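Es1 family protein (Ehrlichia chaffeensis, PDB 3L3B) is of unconfirmed function but belongs to the DJ-1/PfpI family, carries an amidotransferase-like domain and probably acts in isoprenoid biosynthesis. Local coordinates at residues 30-44 against 83-95. Residues are numbered along the deposited sequence; the frame is centred on the assembly and turned at random.
Sequences LAGCGHMDGSEIREA and RNILVESARIARG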
ATOM      1  N   LEU B  30      11.770   2.861   5.027  1.00  8.95           N
ATOM      2  CA  LEU B  30      11.274   2.848   3.686  1.00  9.54           C
ATOM      3  C   LEU B  30      12.302   3.406   2.694  1.00 10.58           C
ATOM      4  O   LEU B  30      13.219   4.197   3.047  1.00 10.04           O
ATOM      5  CB  LEU B  30      10.008   3.712   3.666  1.00 10.06           C
ATOM      6  CG  LEU B  30       8.831   3.316   4.555  1.00  9.73           C
ATOM      7  CD1 LEU B  30       7.685   4.313   4.388  1.00 11.78           C
ATOM      8  CD2 LEU B  30       8.349   1.916   4.141  1.00  9.62           C
ATOM      9  N   ALA B  31      12.160   2.965   1.446  1.00 10.25           N
ATOM     10  CA  ALA B  31      13.124   3.291   0.416  1.00 10.21           C
ATOM     11  C   ALA B  31      12.498   3.967  -0.790  1.00  9.82           C
ATOM     12  O   ALA B  31      13.170   4.055  -1.793  1.00  8.42           O
ATOM     13  CB  ALA B  31      13.872   2.026  -0.056  1.00 10.28           C
ATOM     14  N   GLY B  32      11.233   4.415  -0.696  1.00 10.18           N
ATOM     15  CA  GLY B  32      10.536   5.028  -1.805  1.00  9.58           C
ATOM     16  C   GLY B  32       9.128   4.423  -1.835  1.00  9.80           C
ATOM     17  O   GLY B  32       8.665   3.855  -0.869  1.00 10.53           O
ATOM     18  N   CYS B  33       8.422   4.573  -2.930  1.00  9.72           N
ATOM     19  CA  CYS B  33       7.037   4.087  -2.979  1.00  9.24           C
ATOM     20  C   CYS B  33       6.792   3.340  -4.270  1.00  8.71           C
ATOM     21  O   CYS B  33       6.265   3.894  -5.242  1.00  9.43           O
ATOM     22  CB  CYS B  33       6.116   5.278  -2.828  1.00  9.90           C
ATOM     23  SG  CYS B  33       4.383   4.879  -2.850  1.00 10.96           S
ATOM     24  N   GLY B  34       7.167   2.079  -4.287  1.00  7.06           N
ATOM     25  CA  GLY B  34       7.050   1.232  -5.491  1.00  8.07           C
ATOM     26  C   GLY B  34       8.042   0.092  -5.526  1.00  7.95           C
ATOM     27  O   GLY B  34       9.216   0.286  -5.235  1.00  9.00           O
ATOM     28  N   HIS B  35       7.588  -1.111  -5.890  1.00  8.83           N
ATOM     29  CA  HIS B  35       8.450  -2.255  -5.847  1.00  9.02           C
ATOM     30  C   HIS B  35       9.690  -2.213  -6.758  1.00  8.93           C
ATOM     31  O   HIS B  35      10.726  -2.859  -6.440  1.00 10.63           O
ATOM     32  CB  HIS B  35       7.661  -3.562  -6.054  1.00  9.77           C
ATOM     33  CG  HIS B  35       7.383  -3.939  -7.479  1.00  8.20           C
ATOM     34  ND1 HIS B  35       6.371  -3.387  -8.217  1.00 11.31           N
ATOM     35  CD2 HIS B  35       7.927  -4.910  -8.265  1.00 10.67           C
ATOM     36  CE1 HIS B  35       6.342  -3.935  -9.423  1.00  9.79           C
ATOM     37  NE2 HIS B  35       7.268  -4.878  -9.470  1.00  8.86           N
ATOM     38  N   MET B  36       9.630  -1.475  -7.862  1.00  7.47           N
ATOM     39  CA  MET B  36      10.772  -1.416  -8.784  1.00  7.86           C
ATOM     40  C   MET B  36      11.793  -0.314  -8.494  1.00  8.67           C
ATOM     41  O   MET B  36      12.923  -0.385  -8.982  1.00  7.95           O
ATOM     42  CB  MET B  36      10.283  -1.332 -10.242  1.00  9.03           C
ATOM     43  CG  MET B  36       9.320  -2.443 -10.595  1.00  9.36           C
ATOM     44  SD  MET B  36       8.877  -2.559 -12.315  1.00 12.69           S
ATOM     45  CE  MET B  36      10.309  -3.438 -12.884  1.00 14.68           C
ATOM     46  N   ASP B  37      11.459   0.674  -7.657  1.00  8.25           N
ATOM     47  CA  ASP B  37      12.415   1.756  -7.376  1.00  7.77           C
ATOM     48  C   ASP B  37      12.415   2.269  -5.966  1.00  7.84           C
ATOM     49  O   ASP B  37      13.134   3.245  -5.670  1.00  7.11           O
ATOM     50  CB  ASP B  37      12.216   2.949  -8.334  1.00  7.83           C
ATOM     51  CG  ASP B  37      10.841   3.622  -8.203  1.00  6.71           C
ATOM     52  OD1 ASP B  37      10.090   3.396  -7.222  1.00  6.73           O
ATOM     53  OD2 ASP B  37      10.505   4.418  -9.136  1.00  6.76           O
ATOM     54  N   GLY B  38      11.712   1.545  -5.090  1.00  8.44           N
ATOM     55  CA  GLY B  38      11.411   2.001  -3.753  1.00  9.38           C
ATOM     56  C   GLY B  38      11.124   0.783  -2.879  1.00  8.98           C
ATOM     57  O   GLY B  38      11.598  -0.333  -3.164  1.00  8.82           O
ATOM     58  N   SER B  39      10.273   1.007  -1.885  1.00  9.85           N
ATOM     59  CA  SER B  39       9.685  -0.070  -1.096  1.00  9.08           C
ATOM     60  C   SER B  39       8.499  -0.710  -1.769  1.00  9.39           C
ATOM     61  O   SER B  39       7.665  -0.026  -2.382  1.00  7.78           O
ATOM     62  CB  SER B  39       9.211   0.461   0.257  1.00  9.31           C
ATOM     63  OG  SER B  39      10.287   0.821   1.075  1.00  9.45           O
ATOM     64  N   GLU B  40       8.389  -2.023  -1.595  1.00  9.75           N
ATOM     65  CA  GLU B  40       7.219  -2.797  -2.025  1.00 10.30           C
ATOM     66  C   GLU B  40       6.031  -2.304  -1.185  1.00  9.75           C
ATOM     67  O   GLU B  40       6.012  -2.353   0.039  1.00 10.07           O
ATOM     68  CB  GLU B  40       7.489  -4.283  -1.796  1.00 11.24           C
ATOM     69  CG  GLU B  40       6.878  -5.252  -2.808  1.00 12.45           C
ATOM     70  CD  GLU B  40       5.423  -5.100  -2.929  1.00 18.91           C
ATOM     71  OE1 GLU B  40       4.920  -5.172  -4.099  1.00 18.89           O
ATOM     72  OE2 GLU B  40       4.784  -4.888  -1.854  1.00 19.57           O
ATOM     73  N   ILE B  41       5.080  -1.730  -1.863  1.00  9.40           N
ATOM     74  CA  ILE B  41       3.950  -1.020  -1.229  1.00  9.38           C
ATOM     75  C   ILE B  41       3.075  -1.996  -0.456  1.00  9.10           C
ATOM     76  O   ILE B  41       2.643  -1.661   0.637  1.00  9.03           O
ATOM     77  CB  ILE B  41       3.143  -0.268  -2.273  1.00  8.47           C
ATOM     78  CG1 ILE B  41       3.936   0.888  -2.897  1.00 11.14           C
ATOM     79  CG2 ILE B  41       1.783   0.209  -1.713  1.00 11.06           C
ATOM     80  CD1 ILE B  41       3.254   1.401  -4.218  1.00 10.52           C
ATOM     81  N   ARG B  42       2.833  -3.198  -0.986  1.00  8.84           N
ATOM     82  CA  ARG B  42       1.981  -4.144  -0.283  1.00  9.42           C
ATOM     83  C   ARG B  42       2.654  -4.639   0.983  1.00  8.88           C
ATOM     84  O   ARG B  42       2.033  -4.663   2.035  1.00  9.22           O
ATOM     85  CB  ARG B  42       1.568  -5.297  -1.181  1.00  9.36           C
ATOM     86  CG  ARG B  42       0.761  -4.805  -2.341  1.00 13.17           C
ATOM     87  CD  ARG B  42       0.901  -5.747  -3.492  1.00 14.40           C
ATOM     88  NE  ARG B  42       0.228  -5.219  -4.661  1.00 15.05           N
ATOM     89  CZ  ARG B  42      -0.439  -5.961  -5.533  1.00 14.09           C
ATOM     90  NH1 ARG B  42      -0.511  -7.274  -5.392  1.00 12.44           N
ATOM     91  NH2 ARG B  42      -0.995  -5.371  -6.566  1.00 15.11           N
ATOM     92  N   GLU B  43       3.928  -4.966   0.888  1.00  7.91           N
ATOM     93  CA  GLU B  43       4.709  -5.349   2.066  1.00  9.52           C
ATOM     94  C   GLU B  43       4.719  -4.267   3.143  1.00  9.52           C
ATOM     95  O   GLU B  43       4.599  -4.580   4.370  1.00  9.73           O
ATOM     96  CB  GLU B  43       6.137  -5.773   1.714  1.00  9.54           C
ATOM     97  CG  GLU B  43       6.208  -6.920   0.732  1.00 11.74           C
ATOM     98  CD  GLU B  43       7.644  -7.242   0.260  1.00 13.88           C
ATOM     99  OE1 GLU B  43       8.646  -6.622   0.746  1.00 13.72           O
ATOM    100  OE2 GLU B  43       7.756  -8.109  -0.640  1.00 12.68           O
ATOM    101  N   ALA B  44       4.872  -3.018   2.738  1.00  7.74           N
ATOM    102  CA  ALA B  44       4.870  -1.934   3.726  1.00  7.93           C
ATOM    103  C   ALA B  44       3.504  -1.796   4.356  1.00  8.01           C
ATOM    104  O   ALA B  44       3.416  -1.678   5.547  1.00  9.30           O
ATOM    105  CB  ALA B  44       5.281  -0.614   3.137  1.00  8.05           C
ATOM    106  N   ARG B  83      13.418  11.375  -8.316  1.00 12.30           N
ATOM    107  CA  ARG B  83      12.549  11.383  -7.122  1.00 11.18           C
ATOM    108  C   ARG B  83      13.343  11.191  -5.848  1.00 10.42           C
ATOM    109  O   ARG B  83      14.314  10.471  -5.814  1.00 11.56           O
ATOM    110  CB  ARG B  83      11.449  10.316  -7.208  1.00 10.34           C
ATOM    111  CG  ARG B  83      10.483  10.604  -8.350  1.00  9.22           C
ATOM    112  CD  ARG B  83       9.302   9.622  -8.377  1.00  5.96           C
ATOM    113  NE  ARG B  83       8.491   9.900  -9.572  1.00  7.24           N
ATOM    114  CZ  ARG B  83       7.319   9.362  -9.855  1.00  7.78           C
ATOM    115  NH1 ARG B  83       6.745   8.466  -9.068  1.00 11.63           N
ATOM    116  NH2 ARG B  83       6.710   9.706 -10.974  1.00  4.60           N
ATOM    117  N   ASN B  84      12.923  11.899  -4.813  1.00  9.88           N
ATOM    118  CA  ASN B  84      13.505  11.842  -3.497  1.00  9.14           C
ATOM    119  C   ASN B  84      12.832  10.733  -2.678  1.00  9.37           C
ATOM    120  O   ASN B  84      11.586  10.658  -2.574  1.00  9.44           O
ATOM    121  CB  ASN B  84      13.413  13.241  -2.858  1.00  9.39           C
ATOM    122  CG  ASN B  84      13.904  13.280  -1.447  1.00 10.58           C
ATOM    123  OD1 ASN B  84      13.318  12.638  -0.564  1.00 12.06           O
ATOM    124  ND2 ASN B  84      15.014  14.035  -1.203  1.00 10.67           N
ATOM    125  N   ILE B  85      13.671   9.850  -2.139  1.00  8.97           N
ATOM    126  CA  ILE B  85      13.260   8.716  -1.349  1.00  9.07           C
ATOM    127  C   ILE B  85      12.337   9.084  -0.203  1.00 10.20           C
ATOM    128  O   ILE B  85      11.319   8.433   0.003  1.00  9.36           O
ATOM    129  CB  ILE B  85      14.470   7.945  -0.789  1.00  8.86           C
ATOM    130  CG1 ILE B  85      15.324   7.297  -1.886  1.00  7.05           C
ATOM    131  CG2 ILE B  85      14.031   6.924   0.220  1.00  6.46           C
ATOM    132  CD1 ILE B  85      16.689   6.753  -1.288  1.00  9.11           C
ATOM    133  N   LEU B  86      12.650  10.169   0.487  1.00 10.87           N
ATOM    134  CA  LEU B  86      11.851  10.590   1.647  1.00 11.78           C
ATOM    135  C   LEU B  86      10.496  11.185   1.225  1.00 11.25           C
ATOM    136  O   LEU B  86       9.466  10.844   1.798  1.00 11.50           O
ATOM    137  CB  LEU B  86      12.654  11.593   2.502  1.00 12.20           C
ATOM    138  CG  LEU B  86      12.031  12.234   3.743  1.00 14.33           C
ATOM    139  CD1 LEU B  86      11.592  11.155   4.712  1.00 14.96           C
ATOM    140  CD2 LEU B  86      13.032  13.188   4.447  1.00 14.32           C
ATOM    141  N   VAL B  87      10.491  12.060   0.231  1.00 10.43           N
ATOM    142  CA  VAL B  87       9.249  12.607  -0.310  1.00  9.56           C
ATOM    143  C   VAL B  87       8.333  11.503  -0.807  1.00  9.38           C
ATOM    144  O   VAL B  87       7.143  11.465  -0.496  1.00  9.30           O
ATOM    145  CB  VAL B  87       9.537  13.663  -1.428  1.00 10.53           C
ATOM    146  CG1 VAL B  87       8.210  14.122  -2.182  1.00 10.09           C
ATOM    147  CG2 VAL B  87      10.279  14.859  -0.833  1.00  9.24           C
ATOM    148  N   GLU B  88       8.869  10.565  -1.566  1.00  8.94           N
ATOM    149  CA  GLU B  88       8.054   9.433  -2.030  1.00  8.18           C
ATOM    150  C   GLU B  88       7.572   8.461  -0.925  1.00  8.04           C
ATOM    151  O   GLU B  88       6.449   7.973  -0.954  1.00  6.86           O
ATOM    152  CB  GLU B  88       8.784   8.681  -3.133  1.00  7.87           C
ATOM    153  CG  GLU B  88       9.071   9.502  -4.390  1.00  8.82           C
ATOM    154  CD  GLU B  88       7.926  10.367  -4.853  1.00 10.81           C
ATOM    155  OE1 GLU B  88       6.807   9.812  -5.031  1.00  7.91           O
ATOM    156  OE2 GLU B  88       8.137  11.591  -5.043  1.00 10.07           O
ATOM    157  N   SER B  89       8.435   8.160   0.044  1.00  8.42           N
ATOM    158  CA  SER B  89       8.061   7.367   1.175  1.00  7.62           C
ATOM    159  C   SER B  89       6.910   7.982   1.955  1.00  7.54           C
ATOM    160  O   SER B  89       6.126   7.244   2.554  1.00  7.14           O
ATOM    161  CB  SER B  89       9.263   7.156   2.158  1.00  7.21           C
ATOM    162  OG  SER B  89      10.337   6.459   1.534  1.00  9.86           O
ATOM    163  N   ALA B  90       6.808   9.310   1.978  1.00  7.41           N
ATOM    164  CA  ALA B  90       5.685   9.972   2.623  1.00  8.18           C
ATOM    165  C   ALA B  90       4.309   9.549   2.058  1.00  8.30           C
ATOM    166  O   ALA B  90       3.297   9.706   2.752  1.00  8.37           O
ATOM    167  CB  ALA B  90       5.839  11.546   2.534  1.00  8.73           C
ATOM    168  N   ARG B  91       4.264   9.025   0.822  1.00  7.36           N
ATOM    169  CA  ARG B  91       3.033   8.457   0.279  1.00  7.72           C
ATOM    170  C   ARG B  91       2.595   7.269   1.088  1.00  7.94           C
ATOM    171  O   ARG B  91       1.485   7.228   1.532  1.00  9.41           O
ATOM    172  CB  ARG B  91       3.173   8.109  -1.205  1.00  7.11           C
ATOM    173  CG  ARG B  91       3.443   9.389  -2.048  1.00  6.86           C
ATOM    174  CD  ARG B  91       3.856   9.142  -3.503  1.00  6.58           C
ATOM    175  NE  ARG B  91       3.948  10.441  -4.185  1.00  6.28           N
ATOM    176  CZ  ARG B  91       2.901  11.089  -4.732  1.00  5.64           C
ATOM    177  NH1 ARG B  91       1.710  10.516  -4.736  1.00  8.11           N
ATOM    178  NH2 ARG B  91       3.061  12.304  -5.262  1.00  7.26           N
ATOM    179  N   ILE B  92       3.477   6.309   1.307  1.00  9.17           N
ATOM    180  CA  ILE B  92       3.180   5.138   2.075  1.00  9.16           C
ATOM    181  C   ILE B  92       2.875   5.508   3.521  1.00 10.99           C
ATOM    182  O   ILE B  92       1.965   4.941   4.147  1.00 10.91           O
ATOM    183  CB  ILE B  92       4.379   4.164   2.010  1.00 10.63           C
ATOM    184  CG1 ILE B  92       4.472   3.532   0.626  1.00 11.31           C
ATOM    185  CG2 ILE B  92       4.259   3.023   3.042  1.00 10.66           C
ATOM    186  CD1 ILE B  92       5.661   2.538   0.480  1.00 11.03           C
ATOM    187  N   ALA B  93       3.620   6.479   4.043  1.00 10.16           N
ATOM    188  CA  ALA B  93       3.463   6.916   5.427  1.00 10.63           C
ATOM    189  C   ALA B  93       2.315   7.874   5.643  1.00  9.92           C
ATOM    190  O   ALA B  93       2.133   8.313   6.772  1.00 10.49           O
ATOM    191  CB  ALA B  93       4.800   7.603   5.935  1.00  8.55           C
ATOM    192  N   ARG B  94       1.543   8.210   4.600  1.00 10.72           N
ATOM    193  CA  ARG B  94       0.488   9.233   4.702  1.00 10.69           C
ATOM    194  C   ARG B  94       1.056  10.506   5.384  1.00 12.05           C
ATOM    195  O   ARG B  94       0.377  11.166   6.206  1.00 11.22           O
ATOM    196  CB  ARG B  94      -0.716   8.715   5.489  1.00 10.92           C
ATOM    197  CG  ARG B  94      -1.600   7.693   4.721  1.00 13.57           C
ATOM    198  CD  ARG B  94      -2.805   7.247   5.571  1.00 14.40           C
ATOM    199  NE  ARG B  94      -3.625   8.384   6.050  1.00 14.41           N
ATOM    200  CZ  ARG B  94      -4.590   8.995   5.362  1.00 17.73           C
ATOM    201  NH1 ARG B  94      -4.950   8.595   4.146  1.00 15.63           N
ATOM    202  NH2 ARG B  94      -5.236  10.012   5.908  1.00 16.10           N
ATOM    203  N   GLY B  95       2.292  10.866   5.027  1.00 12.14           N
ATOM    204  CA  GLY B  95       2.886  12.132   5.472  1.00 12.52           C
ATOM    205  C   GLY B  95       3.751  11.984   6.699  1.00 12.95           C
ATOM    206  O   GLY B  95       4.604  12.813   6.949  1.00 13.81           O
TER
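Ile85, in the first turn of helix 85-92, lays its CG2 branch against the peptide that joins Ala31 to Gly32, 3.5 Å from Ala31 C. CG2 stands anti to the backbone N of Ile85, while CG1 (chi1 -65°) passes beside the Ala31 carbonyl, whose oxygen accepts a hydrogen bond from Asn122. One turn on, Glu88 meets the loop mainly through its backbone: its carbonyl O lies 3.3 Å from Cys33 CB. Its OE1 forms a salt bridge with Arg91 NE, the hydrogen bond in it being weak, and OE2 pairs with Arg83 of the second subunit. Ser89 follows, with OG 3.5 Å from Leu30 CB and 3.2 Å from Gly32 N. Ile85 O receives both Ser89 N and Ser89 OG, from opposite faces of its carbonyl plane, which fixes the hydroxyl beside the loop. The CA atoms of Gly32 and Ser89 are the nearest pair, 4.5 Å apart. The loop runs from strand 24-29 of the mixed sheet into helix 41-53, the first beta-alpha connection of the alpha/beta fold characteristic of the DJ-1/PfpI family, and helix 85-92 packs against it. Arg91 adds its CB, touching Cys33 SG, while its guanidinium meets Cys33 of the second subunit; Asp37 OD1 forms a salt bridge with Arg91 NH1 of that subunit. Ile92 packs on the loop and on the start of helix 41-53, CG1 abutting Cys33 SG at 3.7 Å. CG2 touches both Ala44 CB (3.8 Å) and Leu30 CD1. CD1 extends to within 3.5 Å of Gly32 O; Leu30 and Ile41 each cross Ile92 at a slant.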